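Local coordinates for protein carboxypeptidase A (Helicoverpa armigera, PDB 1JQG) that is a procarboxypeptidase that binds a zinc ion and, once activated, probably removes C-terminal residues from peptides and proteins, at residues A[150-155]-A[220-225]; A[179-184]-A[233-238]. All coordinates share one frame; numbering follows the deposited sequence.

Contact 1: A[150-155]-A[220-225]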
# COMPACT_ATOMS: atom_id res chain seq x y z
N SER A 150 15.47 6.56 -7.34
CA SER A 150 14.63 5.57 -8.02
C SER A 150 15.27 5.14 -9.34
O SER A 150 16.30 5.72 -9.73
CB SER A 150 13.25 6.13 -8.30
OG SER A 150 13.33 7.21 -9.23
N PHE A 151 14.67 4.15 -10.00
CA PHE A 151 15.23 3.69 -11.29
C PHE A 151 15.42 4.84 -12.26
O PHE A 151 16.49 4.93 -12.86
CB PHE A 151 14.34 2.59 -11.90
CG PHE A 151 14.84 2.11 -13.24
CD1 PHE A 151 15.76 1.08 -13.27
CD2 PHE A 151 14.44 2.67 -14.45
CE1 PHE A 151 16.27 0.61 -14.47
CE2 PHE A 151 14.94 2.20 -15.65
CZ PHE A 151 15.85 1.18 -15.67
N GLU A 152 14.42 5.72 -12.41
CA GLU A 152 14.49 6.85 -13.31
C GLU A 152 15.23 8.03 -12.69
O GLU A 152 15.32 9.08 -13.33
CB GLU A 152 13.12 7.28 -13.80
CG GLU A 152 12.45 6.26 -14.71
CD GLU A 152 11.04 6.67 -15.13
OE1 GLU A 152 10.29 7.30 -14.36
OE2 GLU A 152 10.74 6.32 -16.26
N GLY A 153 15.86 7.83 -11.55
CA GLY A 153 16.79 8.81 -10.99
C GLY A 153 16.15 9.73 -9.98
O GLY A 153 16.84 10.57 -9.41
N ARG A 154 14.86 9.61 -9.71
CA ARG A 154 14.17 10.49 -8.79
C ARG A 154 14.60 10.25 -7.35
O ARG A 154 14.68 9.14 -6.86
CB ARG A 154 12.66 10.29 -8.94
CG ARG A 154 12.09 10.86 -10.22
CD ARG A 154 10.55 10.70 -10.22
NE ARG A 154 9.96 11.40 -11.38
CZ ARG A 154 9.95 10.83 -12.59
NH1 ARG A 154 10.49 9.62 -12.68
NH2 ARG A 154 9.46 11.45 -13.63
N SER A 155 14.82 11.29 -6.59
CA SER A 155 15.20 11.32 -5.22
C SER A 155 14.09 10.82 -4.29
O SER A 155 12.94 11.25 -4.29
CB SER A 155 15.49 12.77 -4.76
OG SER A 155 15.74 12.81 -3.37
N ASN A 220 7.45 4.57 -4.16
CA ASN A 220 7.54 4.31 -5.59
C ASN A 220 7.28 5.57 -6.43
O ASN A 220 6.25 5.73 -7.07
CB ASN A 220 6.53 3.20 -5.93
CG ASN A 220 6.65 2.67 -7.35
OD1 ASN A 220 5.74 1.94 -7.75
ND2 ASN A 220 7.68 3.04 -8.09
N PRO A 221 8.19 6.52 -6.43
CA PRO A 221 8.06 7.82 -7.09
C PRO A 221 7.87 7.77 -8.59
O PRO A 221 6.98 8.45 -9.15
CB PRO A 221 9.33 8.54 -6.65
CG PRO A 221 10.33 7.52 -6.32
CD PRO A 221 9.50 6.43 -5.68
N ASP A 222 8.61 6.94 -9.31
CA ASP A 222 8.43 6.77 -10.75
C ASP A 222 7.02 6.32 -11.15
O ASP A 222 6.41 6.78 -12.15
CB ASP A 222 9.46 5.76 -11.29
CG ASP A 222 10.90 6.21 -11.15
OD1 ASP A 222 11.20 7.41 -10.89
OD2 ASP A 222 11.83 5.38 -11.30
N GLY A 223 6.48 5.31 -10.44
CA GLY A 223 5.15 4.80 -10.75
C GLY A 223 4.09 5.82 -10.39
O GLY A 223 3.07 6.00 -11.06
N TYR A 224 4.24 6.44 -9.22
CA TYR A 224 3.32 7.44 -8.74
C TYR A 224 3.19 8.58 -9.76
O TYR A 224 2.07 9.10 -9.95
CB TYR A 224 3.74 7.95 -7.36
CG TYR A 224 2.72 8.82 -6.65
CD1 TYR A 224 1.41 8.38 -6.52
CD2 TYR A 224 3.03 10.05 -6.12
CE1 TYR A 224 0.46 9.15 -5.89
CE2 TYR A 224 2.09 10.84 -5.47
CZ TYR A 224 0.80 10.38 -5.36
OH TYR A 224 -0.15 11.14 -4.74
N VAL A 225 4.31 8.99 -10.34
CA VAL A 225 4.30 10.13 -11.27
C VAL A 225 3.60 9.67 -12.55
O VAL A 225 2.85 10.40 -13.18
CB VAL A 225 5.71 10.67 -11.54
CG1 VAL A 225 5.90 11.59 -12.74
CG2 VAL A 225 6.24 11.41 -10.31
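The type I beta turn from Ser150 to Gly153, in the hairpin loop between strands 142-149 and 155-161, is held to the first turn of helix 221-228 by the carboxylate of Asp222. Both carboxylate oxygens are used. OD2 of Asp222 accepts a hydrogen bond from the backbone N of Glu152 at 2.8 Å, nearly straight (165°), which ties it to the backbone of the turn. OD1 takes two donors from opposite faces of the carboxylate plane: Ser150 OG, 2.7 Å from Asp222 OD1, and Arg154 NH1, which makes a salt bridge of 2.9 Å with the same oxygen. The same Arg154 NH1 also pairs with Glu152 OE1 at 2.9 Å, so one guanidinium nitrogen joins two carboxylates and probably offsets their mutual repulsion. The Arg154 chain is extended from CG to NE (chi2 -175°), which carries the head over to Asp222. Val225 covers one face of this guanidinium, its CG1 lying 3.7 Å from Arg154 NH2, while Pro221 CG rests on Ser150 CB. Around this network, Tyr124 of helix 124-137 packs on Arg154, Pro221 and Val225, and Glu284 of helix 283-294 touches Ser150 and Asp222; the hairpin tip and helix 221-228 meet here, with both of those helices touching the joint.

Contact 2: A[179-184]-A[233-238]. With ZN (zinc ion), chain B.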
# COMPACT_ATOMS: atom_id res chain seq x y z
N LEU A 179 2.58 3.98 -0.67
CA LEU A 179 2.78 4.15 -2.10
C LEU A 179 3.79 3.20 -2.73
O LEU A 179 4.32 3.45 -3.78
CB LEU A 179 3.09 5.60 -2.44
CG LEU A 179 1.90 6.59 -2.37
CD1 LEU A 179 2.29 7.99 -2.81
CD2 LEU A 179 0.67 6.16 -3.16
N LEU A 180 3.98 2.02 -2.17
CA LEU A 180 4.81 0.97 -2.73
C LEU A 180 4.18 0.53 -4.07
O LEU A 180 4.88 0.33 -5.06
CB LEU A 180 4.97 -0.18 -1.74
CG LEU A 180 6.05 -1.22 -2.06
CD1 LEU A 180 7.39 -0.56 -2.08
CD2 LEU A 180 6.06 -2.42 -1.13
N HIS A 181 2.86 0.38 -4.07
CA HIS A 181 2.05 0.18 -5.24
C HIS A 181 1.45 1.54 -5.59
O HIS A 181 0.45 2.04 -5.03
CB HIS A 181 0.97 -0.85 -4.98
CG HIS A 181 1.46 -2.26 -4.96
ND1 HIS A 181 0.97 -3.26 -4.23
CD2 HIS A 181 2.44 -2.92 -5.62
CE1 HIS A 181 1.46 -4.45 -4.31
NE2 HIS A 181 2.42 -4.23 -5.20
N CYS A 182 2.05 2.22 -6.56
CA CYS A 182 1.72 3.57 -6.93
C CYS A 182 0.30 3.93 -7.22
O CYS A 182 -0.07 5.10 -7.06
CB CYS A 182 2.68 3.87 -8.07
SG CYS A 182 2.71 2.75 -9.46
N ARG A 183 -0.57 3.01 -7.55
CA ARG A 183 -1.98 3.29 -7.85
C ARG A 183 -2.84 3.39 -6.60
O ARG A 183 -4.00 3.84 -6.65
CB ARG A 183 -2.63 2.26 -8.74
CG ARG A 183 -2.71 0.85 -8.22
CD ARG A 183 -3.19 -0.12 -9.28
NE ARG A 183 -3.53 -1.44 -8.71
CZ ARG A 183 -3.84 -2.47 -9.49
NH1 ARG A 183 -3.90 -2.35 -10.80
NH2 ARG A 183 -4.18 -3.64 -9.00
N GLU A 184 -2.28 2.97 -5.46
CA GLU A 184 -3.02 3.07 -4.21
C GLU A 184 -2.89 4.45 -3.55
O GLU A 184 -2.19 4.59 -2.54
CB GLU A 184 -2.56 1.97 -3.25
CG GLU A 184 -2.65 0.62 -3.86
CD GLU A 184 -1.94 -0.43 -3.04
OE1 GLU A 184 -2.13 -1.54 -3.61
OE2 GLU A 184 -1.32 -0.07 -2.05
N TYR A 233 -3.91 3.04 -13.42
CA TYR A 233 -3.96 1.77 -12.71
C TYR A 233 -2.62 1.05 -12.68
O TYR A 233 -2.58 -0.16 -12.41
CB TYR A 233 -5.06 0.89 -13.29
CG TYR A 233 -6.46 1.33 -12.96
CD1 TYR A 233 -7.45 1.43 -13.95
CD2 TYR A 233 -6.81 1.64 -11.64
CE1 TYR A 233 -8.73 1.83 -13.64
CE2 TYR A 233 -8.10 2.05 -11.31
CZ TYR A 233 -9.05 2.13 -12.32
OH TYR A 233 -10.32 2.52 -11.99
N TRP A 234 -1.54 1.78 -12.95
CA TRP A 234 -0.19 1.22 -12.84
C TRP A 234 0.14 0.99 -11.35
O TRP A 234 -0.12 1.86 -10.51
CB TRP A 234 0.78 2.15 -13.56
CG TRP A 234 2.17 1.59 -13.68
CD1 TRP A 234 3.25 1.79 -12.85
CD2 TRP A 234 2.63 0.69 -14.71
NE1 TRP A 234 4.33 1.07 -13.30
CE2 TRP A 234 3.98 0.40 -14.44
CE3 TRP A 234 2.02 0.11 -15.82
CZ2 TRP A 234 4.74 -0.46 -15.24
CZ3 TRP A 234 2.76 -0.74 -16.62
CH2 TRP A 234 4.11 -1.02 -16.33
N ARG A 235 0.80 -0.10 -11.04
CA ARG A 235 1.20 -0.42 -9.67
C ARG A 235 2.70 -0.72 -9.51
O ARG A 235 3.24 -0.66 -8.41
CB ARG A 235 0.40 -1.63 -9.16
CG ARG A 235 0.53 -2.88 -10.01
CD ARG A 235 -0.38 -3.99 -9.51
NE ARG A 235 0.08 -4.50 -8.22
CZ ARG A 235 0.12 -5.80 -7.93
NH1 ARG A 235 -0.26 -6.67 -8.86
NH2 ARG A 235 0.53 -6.24 -6.73
N LYS A 236 3.36 -1.18 -10.55
CA LYS A 236 4.76 -1.57 -10.48
C LYS A 236 5.67 -0.35 -10.59
O LYS A 236 5.29 0.82 -10.79
CB LYS A 236 5.04 -2.57 -11.60
CG LYS A 236 4.23 -3.85 -11.54
CD LYS A 236 4.65 -4.87 -12.60
CE LYS A 236 4.26 -4.35 -13.99
NZ LYS A 236 4.86 -5.28 -15.00
N ASN A 237 6.99 -0.56 -10.51
CA ASN A 237 7.91 0.56 -10.75
C ASN A 237 8.08 0.74 -12.27
O ASN A 237 7.22 0.27 -13.05
CB ASN A 237 9.22 0.30 -10.08
CG ASN A 237 10.07 -0.83 -10.66
OD1 ASN A 237 9.54 -1.70 -11.39
ND2 ASN A 237 11.37 -0.93 -10.39
N ARG A 238 9.09 1.51 -12.68
CA ARG A 238 9.26 1.77 -14.12
C ARG A 238 10.56 1.22 -14.69
O ARG A 238 11.28 1.90 -15.44
CB ARG A 238 9.12 3.29 -14.34
CG ARG A 238 7.77 3.86 -14.01
CD ARG A 238 6.64 3.33 -14.89
NE ARG A 238 6.73 3.87 -16.24
CZ ARG A 238 6.06 3.40 -17.28
NH1 ARG A 238 5.23 2.36 -17.16
NH2 ARG A 238 6.29 4.01 -18.44
ZN ZN B . -0.71 -3.07 -2.76
O HOH W 1 5.28 -1.61 -6.96
O HOH W 2 -1.85 -5.21 -2.47
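Arg183 NH1 donates to Tyr233 O at 3.0 Å, with the acceptor near the guanidinium plane, and is also in a salt bridge with Asp50 of the activation peptide. Asp252 gathers two more groups: His181 NE2 is hydrogen-bonded to its OD2, and Arg235 NH2 pairs with its OD1. A water donates to both Leu180 O and Arg235 O, linking the two backbones where His181 CA also sends a C-H toward Arg235 O. Metal bonds hold the other side of the His181 ring: its ND1 binds the zinc ion at 2.2 Å, and Glu184 OE1, a water and His306 are the other ligands. The remaining contacts are packing of chains against flat groups. CD of Arg235 sits over the centre of the Arg183 guanidinium, 3.8 Å from Arg183 CZ, and a bend in the Arg235 chain (chi3 -70°) carries its own head onward to the His181 ring. There NE lies over one face of the imidazole near its rim, the two planes 70° apart. Cys182 SG meets the edge of the Trp234 indole, 3.6 Å from Trp234 CD1, and that indole is fixed in rotation by its NE1 donating to Asn237 O at 3.0 Å. With an alanine in place of Arg183, Tyr233 O and Asp50 would probably lose this donor, and one side of the Arg235 chain would be uncovered. His181 and Glu184 form the HxxE zinc motif of M14 carboxypeptidases, and the arginine packed beside it, Arg235, is probably the counterpart of the active-site arginine that assists the substrate carbonyl in pancreatic carboxypeptidase A.

From the N terminus, strand 142-149 leads into 150-155, and the chain returns through strands 155-161 and 173-178 to the zinc-binding loop 179-184. After helix 187-200 and strand 212-216 it reaches 220-225, where contact 1 closes a loop begun at the hairpin; contact 2 then closes a second one when 233-238 comes back onto 179-184. Because the second loop opens inside the first and ends beyond it, the two cross rather than nest. They also touch directly: Tyr224 N lies 3.2 Å from Cys182 CB. The start of helix 221-228 therefore touches both the hairpin at the edge of the mixed sheet and the loop that carries two of the zinc ligands.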